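Local coordinates for protein putative alpha-L-fucosidase (Bacteroides thetaiotaomicron VPI-5482, PDB 3GZA) that probably hydrolyses alpha-L-fucosides as a family 29 glycoside hydrolase, pairing a TIM-barrel-type domain with a C-terminal beta-sandwich, at residues Trp64-Lys69 with Arg119-Gln124; Arg132-Leu137 with Ala156-Leu161; Thr226-Cys231 with Leu254-Asp259. All blocks are in the same frame, centred on the assembly; numbering follows the deposited sequence.

In the fold
All three contacts lie in the alpha-L-fucosidase part of the chain, in series along the sequence. Contact 1 packs two helices outside neighbouring barrel strands; contact 3, on the other side of the chain's centre, lies about 29 Å from it centre to centre and meets residues of the C-terminal beta-sandwich. Contact 2 is more peripheral, its centre about 25 Å from that of the chain, and it borders the second subunit. Contacts 2 and 3 have centres about 34 Å apart, but their nearest atoms are only about 12 Å apart. A bound EPE lies about 6 Å from the Arg132 side chain in contact 2, and a bound EPE about 9 Å from that of Lys256 in contact 3.

Contact 1 of 3, residues Trp64-Lys69 with Arg119-Gln124; sequences WVQAAK and RKYGLQ
Val65 and Leu123 form the buried side of this contact. The CG1 branch of Val65 is anti to its own backbone N (chi1 173°), which carries it across to Tyr121 CB at 3.8 Å and on toward Leu123 CD2, the methyl that Ala68 also meets through its CB. The other branch of Leu123, CD1, lies 3.8 Å from Lys69 CB, against the start of the lysine chain. Two neighbouring helices of the TIM-barrel-type domain, 61-69 and 110-121, meet here. The second ends in a Schellman motif at Gly122, whose positive phi turns the chain into strand 124-129, and Ala68 and Leu123 continue the packing down to strands 22-26 and 75-79.

Toward solvent the contact is more exposed and more polar, though still close. Lys69 runs out fully extended, its CD near Tyr121 CB, and its NZ donates to Tyr121 O at 3.0 Å, tilted 26° from the carbonyl plane, so the ammonium is tied to a carbonyl near the end of the neighbouring helix. Gln66, an exposed residue, lays its CG over the centre of the Tyr121 ring, 3.7 Å from the centroid, with its amide stacked at 16° to the ring plane. The ring's opposite face carries Lys120 CG, nearer the rim.

Contact 2 of 3, residues Arg132-Leu137 with Ala156-Leu161; sequences RWNSLL and AWYKRL. With EDO (1,2-ethanediol), chain K.
Leu137 and Tyr158 have the most surface buried here, and one methyl of the leucine makes all its contacts with the helix segment. Leu137 CD1 meets Leu161 CD2 tip to tip at 3.7 Å, lies 4.0 Å from Trp157 CH2 at the far end of the indole, and reaches the Tyr158 ring more loosely at CE1. With CG anti to the carbonyl carbon (chi1 -59°), the leucine projects from its loop into the groove between these three helix residues.

Tyr158 extends from the helix toward the loop, and its OH bonds directly to Ile131 O. The same hydroxyl accepts from a water in the plane of the ring, 2.8 Å away, which in turn accepts from Asn134 ND2, also at 2.8 Å, adding a further link. Asn134 OD1 takes the backbone N of Leu137 at 2.9 Å, from well above its carbonyl plane.

At the pyrrole side of the indole, away from the CH2 that meets Leu137, Trp157 NE1 makes a weak bond to O2 of an ethanediol, probably from the crystallisation liquor, which Lys164 NZ and, from the second subunit, Glu49 also hold. An alanine in place of Trp157 would probably leave Leu137 CD1 without its indole neighbour and the diol without this donor.

The arrangement is an Asx motif in the loop after barrel strand 124-129, packed on helix 148-171 beside the subunit interface.

Contact 3 of 3, residues Thr226-Cys231 with Leu254-Asp259; sequences TVEYPC and LLKHGD
His257 ND1 donates to Pro230 O across 2.7 Å, the shortest contact between the loop and the helix end. The proton donor lies in the plane of the proline carbonyl, but the oxygen stands 22° out of the imidazole plane and the bond is bent, 142° at the hydrogen. A second bond runs the other way: Glu228 N gives its hydrogen to Lys256 O at 3.2 Å, so the last turn of the helix and the loop each supply a donor and an acceptor. Just past the proline, Cys231 CA approaches His257 O at 3.4 Å in a CA-H...O contact.

The remaining nitrogen of the imidazole, NE2, is hydrogen-bonded to a water at 2.8 Å that lies in the ring plane and also reaches Glu228 OE1, weakly. This ring is therefore held at both nitrogens, and Glu228 CB sits over one face, 3.7 Å from the centroid and displaced toward the rim. Tyr229 O comes up to the ring's edge at CE1. The cis peptide before Pro230 bends the loop around this edge, with the proline CD close to ND1.

Farther out, Glu228 and Lys256 run side by side in the same direction, CG of the glutamate 3.6 Å from CB of the lysine. Their charged ends do not touch; at 5.6 Å between OE2 and NZ, any attraction is probably modest.

Deeper in, Val227 and Cys231 pack on Ala268 of strand 264-273, while Tyr229 turns away to bond through its OH with Ser404 O and Glu403 N. The loop is thus wedged between the C-terminal end of helix 251-257, barrel strand 264-273 and the loop joining strands 395-402 and 409-418 of the beta-sandwich.

Contact 1 of 3, residues Trp64-Lys69 with Arg119-Gln124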
loop_
_atom_site.group_PDB
_atom_site.type_symbol
_atom_site.label_atom_id
_atom_site.label_comp_id
_atom_site.label_asym_id
_atom_site.label_seq_id
_atom_site.Cartn_x
_atom_site.Cartn_y
_atom_site.Cartn_z
ATOM N N TRP A 64 -6.274 -18.829 21.130
ATOM C CA TRP A 64 -7.082 -17.606 21.345
ATOM C C TRP A 64 -8.562 -17.948 21.608
ATOM O O TRP A 64 -9.174 -17.467 22.556
ATOM C CB TRP A 64 -7.061 -16.751 20.087
ATOM C CG TRP A 64 -5.766 -16.194 19.641
ATOM C CD1 TRP A 64 -4.506 -16.568 20.046
ATOM C CD2 TRP A 64 -5.587 -15.274 18.591
ATOM N NE1 TRP A 64 -3.567 -15.847 19.323
ATOM C CE2 TRP A 64 -4.206 -15.079 18.405
ATOM C CE3 TRP A 64 -6.479 -14.551 17.793
ATOM C CZ2 TRP A 64 -3.687 -14.174 17.447
ATOM C CZ3 TRP A 64 -5.963 -13.662 16.838
ATOM C CH2 TRP A 64 -4.587 -13.492 16.681
ATOM N N VAL A 65 -9.126 -18.789 20.744
ATOM C CA VAL A 65 -10.503 -19.154 20.806
ATOM C C VAL A 65 -10.782 -19.966 22.059
ATOM O O VAL A 65 -11.779 -19.757 22.742
ATOM C CB VAL A 65 -10.944 -19.867 19.512
ATOM C CG1 VAL A 65 -12.377 -20.419 19.634
ATOM C CG2 VAL A 65 -10.855 -18.874 18.351
ATOM N N GLN A 66 -9.906 -20.888 22.416
ATOM C CA GLN A 66 -10.140 -21.647 23.627
ATOM C C GLN A 66 -10.091 -20.773 24.848
ATOM O O GLN A 66 -10.819 -21.000 25.799
ATOM C CB GLN A 66 -9.082 -22.740 23.785
ATOM C CG GLN A 66 -9.277 -23.875 22.803
ATOM C CD GLN A 66 -8.160 -24.873 22.851
ATOM O OE1 GLN A 66 -7.017 -24.595 22.431
ATOM N NE2 GLN A 66 -8.475 -26.042 23.356
ATOM N N ALA A 67 -9.216 -19.777 24.831
ATOM C CA ALA A 67 -9.091 -18.880 25.976
ATOM C C ALA A 67 -10.399 -18.105 26.181
ATOM O O ALA A 67 -10.903 -18.019 27.289
ATOM C CB ALA A 67 -7.937 -17.895 25.803
ATOM N N ALA A 68 -10.983 -17.614 25.095
ATOM C CA ALA A 68 -12.262 -16.849 25.137
ATOM C C ALA A 68 -13.427 -17.771 25.543
ATOM O O ALA A 68 -14.325 -17.420 26.315
ATOM C CB ALA A 68 -12.495 -16.250 23.787
ATOM N N LYS A 69 -13.428 -18.971 24.987
ATOM C CA LYS A 69 -14.463 -19.907 25.279
ATOM C C LYS A 69 -14.530 -20.210 26.757
ATOM O O LYS A 69 -15.612 -20.362 27.314
ATOM C CB LYS A 69 -14.255 -21.205 24.478
ATOM C CG LYS A 69 -15.282 -22.274 24.750
ATOM C CD LYS A 69 -15.134 -23.444 23.785
ATOM C CE LYS A 69 -16.252 -24.467 23.967
ATOM N NZ LYS A 69 -16.075 -25.668 23.113
ATOM N N ARG A 119 -14.909 -21.902 14.524
ATOM C CA ARG A 119 -15.834 -22.971 14.189
ATOM C C ARG A 119 -15.431 -24.297 14.817
ATOM O O ARG A 119 -16.288 -25.112 15.191
ATOM C CB ARG A 119 -15.980 -23.081 12.671
ATOM C CG ARG A 119 -16.673 -21.864 12.087
ATOM C CD ARG A 119 -16.850 -21.887 10.588
ATOM N NE ARG A 119 -17.423 -20.597 10.133
ATOM C CZ ARG A 119 -16.835 -19.726 9.303
ATOM N NH1 ARG A 119 -15.635 -19.949 8.761
ATOM N NH2 ARG A 119 -17.477 -18.618 9.008
ATOM N N LYS A 120 -14.132 -24.532 14.920
ATOM C CA LYS A 120 -13.608 -25.763 15.545
ATOM C C LYS A 120 -14.093 -25.950 16.999
ATOM O O LYS A 120 -14.403 -27.080 17.418
ATOM C CB LYS A 120 -12.077 -25.757 15.501
ATOM C CG LYS A 120 -11.384 -26.954 16.162
ATOM C CD LYS A 120 -9.880 -26.955 15.934
ATOM C CE LYS A 120 -9.175 -28.030 16.703
ATOM N NZ LYS A 120 -7.709 -27.919 16.424
ATOM N N TYR A 121 -14.158 -24.842 17.739
ATOM C CA TYR A 121 -14.540 -24.846 19.140
ATOM C C TYR A 121 -15.959 -24.394 19.390
ATOM O O TYR A 121 -16.384 -24.246 20.536
ATOM C CB TYR A 121 -13.547 -24.068 19.980
ATOM C CG TYR A 121 -12.176 -24.703 19.916
ATOM C CD1 TYR A 121 -11.889 -25.834 20.622
ATOM C CD2 TYR A 121 -11.194 -24.163 19.099
ATOM C CE1 TYR A 121 -10.627 -26.450 20.523
ATOM C CE2 TYR A 121 -9.953 -24.741 18.988
ATOM C CZ TYR A 121 -9.664 -25.858 19.686
ATOM O OH TYR A 121 -8.410 -26.426 19.578
ATOM N N GLY A 122 -16.705 -24.159 18.330
ATOM C CA GLY A 122 -18.093 -23.824 18.492
ATOM C C GLY A 122 -18.409 -22.391 18.825
ATOM O O GLY A 122 -19.435 -22.126 19.459
ATOM N N LEU A 123 -17.511 -21.464 18.496
ATOM C CA LEU A 123 -17.774 -20.042 18.665
ATOM C C LEU A 123 -18.093 -19.503 17.269
ATOM O O LEU A 123 -17.589 -20.006 16.264
ATOM C CB LEU A 123 -16.630 -19.275 19.306
ATOM C CG LEU A 123 -16.604 -19.229 20.844
ATOM C CD1 LEU A 123 -16.399 -20.632 21.405
ATOM C CD2 LEU A 123 -15.553 -18.241 21.310
ATOM N N GLN A 124 -19.019 -18.552 17.216
ATOM C CA GLN A 124 -19.401 -17.933 15.950
ATOM C C GLN A 124 -18.407 -16.814 15.639
ATOM O O GLN A 124 -18.205 -15.907 16.441
ATOM C CB GLN A 124 -20.820 -17.369 16.067
ATOM C CG GLN A 124 -21.853 -18.491 16.291
ATOM C CD GLN A 124 -23.252 -17.985 16.670
ATOM O OE1 GLN A 124 -23.988 -17.504 15.832
ATOM N NE2 GLN A 124 -23.615 -18.121 17.933
#

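Contact 2 of 3, residues Arg132-Leu137 with Ala156-Leu161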
loop_
_atom_site.group_PDB
_atom_site.type_symbol
_atom_site.label_atom_id
_atom_site.label_comp_id
_atom_site.label_asym_id
_atom_site.label_seq_id
_atom_site.Cartn_x
_atom_site.Cartn_y
_atom_site.Cartn_z
ATOM N N ARG A 132 -12.073 3.952 9.253
ATOM C CA ARG A 132 -12.126 5.339 9.663
ATOM C C ARG A 132 -10.754 6.020 9.686
ATOM O O ARG A 132 -10.649 7.228 9.400
ATOM C CB ARG A 132 -12.771 5.389 11.066
ATOM C CG ARG A 132 -12.973 6.761 11.616
ATOM C CD ARG A 132 -13.807 6.769 12.883
ATOM N NE ARG A 132 -14.152 8.149 13.259
ATOM C CZ ARG A 132 -14.453 8.542 14.501
ATOM N NH1 ARG A 132 -14.484 7.672 15.492
ATOM N NH2 ARG A 132 -14.758 9.797 14.760
ATOM N N TRP A 133 -9.751 5.261 10.071
ATOM C CA TRP A 133 -8.372 5.723 10.133
ATOM C C TRP A 133 -7.503 4.761 9.316
ATOM O O TRP A 133 -7.604 3.535 9.433
ATOM C CB TRP A 133 -7.853 5.727 11.584
ATOM C CG TRP A 133 -8.866 6.186 12.578
ATOM C CD1 TRP A 133 -9.684 5.382 13.319
ATOM C CD2 TRP A 133 -9.221 7.544 12.907
ATOM N NE1 TRP A 133 -10.541 6.157 14.073
ATOM C CE2 TRP A 133 -10.271 7.481 13.852
ATOM C CE3 TRP A 133 -8.738 8.801 12.531
ATOM C CZ2 TRP A 133 -10.836 8.624 14.402
ATOM C CZ3 TRP A 133 -9.309 9.942 13.074
ATOM C CH2 TRP A 133 -10.378 9.834 13.996
ATOM N N ASN A 134 -6.650 5.308 8.443
ATOM C CA ASN A 134 -5.684 4.507 7.690
ATOM C C ASN A 134 -4.463 5.369 7.535
ATOM O O ASN A 134 -4.452 6.341 6.758
ATOM C CB ASN A 134 -6.269 4.101 6.347
ATOM C CG ASN A 134 -5.352 3.200 5.564
ATOM O OD1 ASN A 134 -4.096 3.375 5.599
ATOM N ND2 ASN A 134 -5.951 2.188 4.853
ATOM N N SER A 135 -3.476 5.110 8.387
ATOM C CA SER A 135 -2.295 5.952 8.403
ATOM C C SER A 135 -1.510 5.873 7.101
ATOM O O SER A 135 -1.024 6.875 6.612
ATOM C CB SER A 135 -1.396 5.627 9.577
ATOM O OG SER A 135 -0.904 4.314 9.513
ATOM N N LEU A 136 -1.431 4.689 6.528
ATOM C CA LEU A 136 -0.651 4.548 5.282
ATOM C C LEU A 136 -1.247 5.385 4.172
ATOM O O LEU A 136 -0.508 6.058 3.438
ATOM C CB LEU A 136 -0.627 3.077 4.808
ATOM C CG LEU A 136 0.212 2.876 3.553
ATOM C CD1 LEU A 136 1.739 3.084 3.801
ATOM C CD2 LEU A 136 -0.178 1.479 2.992
ATOM N N LEU A 137 -2.568 5.274 3.978
ATOM C CA LEU A 137 -3.283 5.869 2.868
ATOM C C LEU A 137 -3.774 7.272 3.076
ATOM O O LEU A 137 -4.314 7.860 2.170
ATOM C CB LEU A 137 -4.440 4.987 2.423
ATOM C CG LEU A 137 -4.045 3.573 1.971
ATOM C CD1 LEU A 137 -5.297 2.875 1.497
ATOM C CD2 LEU A 137 -2.971 3.592 0.844
ATOM N N ALA A 156 -13.615 8.798 -3.574
ATOM C CA ALA A 156 -14.445 7.844 -4.362
ATOM C C ALA A 156 -13.687 6.512 -4.447
ATOM O O ALA A 156 -14.254 5.419 -4.325
ATOM C CB ALA A 156 -14.753 8.401 -5.720
ATOM N N TRP A 157 -12.391 6.598 -4.714
ATOM C CA TRP A 157 -11.525 5.415 -4.791
ATOM C C TRP A 157 -11.449 4.677 -3.469
ATOM O O TRP A 157 -11.569 3.451 -3.430
ATOM C CB TRP A 157 -10.128 5.831 -5.293
ATOM C CG TRP A 157 -9.112 4.744 -5.109
ATOM C CD1 TRP A 157 -8.880 3.684 -5.940
ATOM C CD2 TRP A 157 -8.198 4.608 -4.030
ATOM N NE1 TRP A 157 -7.915 2.872 -5.413
ATOM C CE2 TRP A 157 -7.465 3.439 -4.263
ATOM C CE3 TRP A 157 -7.919 5.369 -2.893
ATOM C CZ2 TRP A 157 -6.459 3.013 -3.395
ATOM C CZ3 TRP A 157 -6.917 4.927 -2.047
ATOM C CH2 TRP A 157 -6.206 3.774 -2.342
ATOM N N TYR A 158 -11.255 5.413 -2.374
ATOM C CA TYR A 158 -11.159 4.828 -1.078
ATOM C C TYR A 158 -12.470 4.111 -0.709
ATOM O O TYR A 158 -12.453 3.007 -0.155
ATOM C CB TYR A 158 -10.746 5.849 -0.011
ATOM C CG TYR A 158 -10.628 5.226 1.353
ATOM C CD1 TYR A 158 -9.605 4.319 1.631
ATOM C CD2 TYR A 158 -11.515 5.546 2.395
ATOM C CE1 TYR A 158 -9.475 3.734 2.906
ATOM C CE2 TYR A 158 -11.404 4.988 3.638
ATOM C CZ TYR A 158 -10.375 4.061 3.916
ATOM O OH TYR A 158 -10.268 3.494 5.187
ATOM N N LYS A 159 -13.595 4.737 -1.000
ATOM C CA LYS A 159 -14.862 4.078 -0.753
ATOM C C LYS A 159 -14.939 2.718 -1.495
ATOM O O LYS A 159 -15.386 1.727 -0.926
ATOM C CB LYS A 159 -16.020 4.994 -1.166
ATOM C CG LYS A 159 -16.227 6.154 -0.160
ATOM C CD LYS A 159 -17.007 7.361 -0.643
ATOM C CE LYS A 159 -18.379 7.055 -1.083
ATOM N NZ LYS A 159 -19.049 8.373 -1.444
ATOM N N ARG A 160 -14.529 2.704 -2.751
ATOM C CA ARG A 160 -14.530 1.442 -3.505
ATOM C C ARG A 160 -13.563 0.466 -2.914
ATOM O O ARG A 160 -13.835 -0.726 -2.896
ATOM C CB ARG A 160 -14.232 1.675 -5.000
ATOM C CG ARG A 160 -15.402 2.323 -5.774
ATOM C CD ARG A 160 -15.097 2.389 -7.245
ATOM N NE ARG A 160 -14.034 3.307 -7.582
ATOM C CZ ARG A 160 -14.211 4.614 -7.813
ATOM N NH1 ARG A 160 -15.413 5.199 -7.750
ATOM N NH2 ARG A 160 -13.177 5.350 -8.076
ATOM N N LEU A 161 -12.399 0.934 -2.462
ATOM C CA LEU A 161 -11.402 0.026 -1.872
ATOM C C LEU A 161 -12.030 -0.657 -0.664
ATOM O O LEU A 161 -11.922 -1.886 -0.462
ATOM C CB LEU A 161 -10.165 0.802 -1.440
ATOM C CG LEU A 161 -9.133 -0.016 -0.649
ATOM C CD1 LEU A 161 -8.448 -1.159 -1.468
ATOM C CD2 LEU A 161 -8.077 0.884 0.009
HETATM C C1 EDO K . -10.790 0.716 -5.555
HETATM O O1 EDO K . -11.471 0.055 -6.693
HETATM C C2 EDO K . -9.722 -0.333 -5.118
HETATM O O2 EDO K . -8.526 -0.214 -5.836
HETATM O O HOH W 1 -8.549 1.312 5.525
#

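Contact 3 of 3, residues Thr226-Cys231 with Leu254-Asp259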
loop_
_atom_site.group_PDB
_atom_site.type_symbol
_atom_site.label_atom_id
_atom_site.label_comp_id
_atom_site.label_asym_id
_atom_site.label_seq_id
_atom_site.Cartn_x
_atom_site.Cartn_y
_atom_site.Cartn_z
ATOM N N THR A 226 -20.364 -2.458 31.238
ATOM C CA THR A 226 -21.688 -2.367 31.864
ATOM C C THR A 226 -22.579 -1.502 31.015
ATOM O O THR A 226 -22.119 -0.807 30.111
ATOM C CB THR A 226 -21.658 -1.721 33.261
ATOM O OG1 THR A 226 -21.391 -0.293 33.169
ATOM C CG2 THR A 226 -20.645 -2.377 34.149
ATOM N N VAL A 227 -23.864 -1.599 31.295
ATOM C CA VAL A 227 -24.868 -0.663 30.832
ATOM C C VAL A 227 -25.567 -0.131 32.070
ATOM O O VAL A 227 -25.379 -0.626 33.161
ATOM C CB VAL A 227 -25.870 -1.297 29.846
ATOM C CG1 VAL A 227 -25.192 -1.667 28.530
ATOM C CG2 VAL A 227 -26.610 -2.532 30.455
ATOM N N GLU A 228 -26.453 0.840 31.914
ATOM C CA GLU A 228 -27.198 1.358 33.032
ATOM C C GLU A 228 -28.492 0.577 33.192
ATOM O O GLU A 228 -28.727 -0.394 32.468
ATOM C CB GLU A 228 -27.421 2.848 32.860
ATOM C CG GLU A 228 -26.124 3.654 32.838
ATOM C CD GLU A 228 -25.370 3.553 34.140
ATOM O OE1 GLU A 228 -26.001 3.777 35.183
ATOM O OE2 GLU A 228 -24.150 3.311 34.129
ATOM N N TYR A 229 -29.295 0.943 34.183
ATOM C CA TYR A 229 -30.566 0.273 34.446
ATOM C C TYR A 229 -31.675 1.303 34.686
ATOM O O TYR A 229 -31.451 2.245 35.448
ATOM C CB TYR A 229 -30.406 -0.733 35.621
ATOM C CG TYR A 229 -31.662 -1.586 35.714
ATOM C CD1 TYR A 229 -31.788 -2.724 34.914
ATOM C CD2 TYR A 229 -32.717 -1.236 36.536
ATOM C CE1 TYR A 229 -32.920 -3.454 34.907
ATOM C CE2 TYR A 229 -33.903 -1.970 36.541
ATOM C CZ TYR A 229 -33.990 -3.096 35.720
ATOM O OH TYR A 229 -35.139 -3.840 35.715
ATOM N N PRO A 230 -32.858 1.129 34.055
ATOM C CA PRO A 230 -33.262 0.050 33.145
ATOM C C PRO A 230 -32.498 0.087 31.833
ATOM O O PRO A 230 -31.907 1.127 31.480
ATOM C CB PRO A 230 -34.753 0.329 32.904
ATOM C CG PRO A 230 -34.914 1.751 33.129
ATOM C CD PRO A 230 -33.963 2.090 34.242
ATOM N N CYS A 231 -32.450 -1.047 31.143
ATOM C CA CYS A 231 -31.810 -1.126 29.830
ATOM C C CYS A 231 -32.730 -1.887 28.869
ATOM O O CYS A 231 -32.944 -3.075 29.024
ATOM C CB CYS A 231 -30.442 -1.804 29.871
ATOM S SG CYS A 231 -29.615 -1.762 28.293
ATOM N N LEU A 254 -29.439 7.784 26.279
ATOM C CA LEU A 254 -30.191 6.918 25.380
ATOM C C LEU A 254 -29.406 5.653 25.049
ATOM O O LEU A 254 -29.985 4.572 25.021
ATOM C CB LEU A 254 -30.631 7.722 24.132
ATOM C CG LEU A 254 -31.313 6.940 23.016
ATOM C CD1 LEU A 254 -32.601 6.280 23.558
ATOM C CD2 LEU A 254 -31.583 7.853 21.788
ATOM N N LEU A 255 -28.082 5.730 24.811
ATOM C CA LEU A 255 -27.283 4.492 24.579
ATOM C C LEU A 255 -27.256 3.579 25.786
ATOM O O LEU A 255 -27.397 2.372 25.670
ATOM C CB LEU A 255 -25.864 4.854 24.164
ATOM C CG LEU A 255 -25.719 5.582 22.830
ATOM C CD1 LEU A 255 -24.293 6.097 22.707
ATOM C CD2 LEU A 255 -26.105 4.666 21.618
ATOM N N LYS A 256 -27.125 4.177 26.973
ATOM C CA LYS A 256 -27.038 3.444 28.213
ATOM C C LYS A 256 -28.303 2.758 28.681
ATOM O O LYS A 256 -28.229 1.756 29.422
ATOM C CB LYS A 256 -26.546 4.418 29.308
ATOM C CG LYS A 256 -25.067 4.788 29.133
ATOM C CD LYS A 256 -24.607 5.894 30.077
ATOM C CE LYS A 256 -23.104 6.187 29.860
ATOM N NZ LYS A 256 -22.725 7.427 30.537
ATOM N N HIS A 257 -29.446 3.326 28.309
ATOM C CA HIS A 257 -30.750 2.852 28.757
ATOM C C HIS A 257 -31.674 2.335 27.652
ATOM O O HIS A 257 -32.604 1.601 27.944
ATOM C CB HIS A 257 -31.514 4.003 29.482
ATOM C CG HIS A 257 -30.938 4.385 30.823
ATOM N ND1 HIS A 257 -31.210 3.685 31.973
ATOM C CD2 HIS A 257 -30.104 5.397 31.186
ATOM C CE1 HIS A 257 -30.574 4.247 32.989
ATOM N NE2 HIS A 257 -29.906 5.300 32.543
ATOM N N GLY A 258 -31.502 2.805 26.421
ATOM C CA GLY A 258 -32.472 2.538 25.362
ATOM C C GLY A 258 -33.748 3.351 25.587
ATOM O O GLY A 258 -33.819 4.246 26.450
ATOM N N ASP A 259 -34.791 3.050 24.809
ATOM C CA ASP A 259 -36.025 3.770 24.858
ATOM C C ASP A 259 -37.133 2.744 24.792
ATOM O O ASP A 259 -37.395 2.141 23.754
ATOM C CB ASP A 259 -36.088 4.748 23.676
ATOM C CG ASP A 259 -37.373 5.527 23.592
ATOM O OD1 ASP A 259 -38.302 5.374 24.422
ATOM O OD2 ASP A 259 -37.444 6.330 22.618
HETATM O O HOH W 2 -28.060 6.376 34.376
#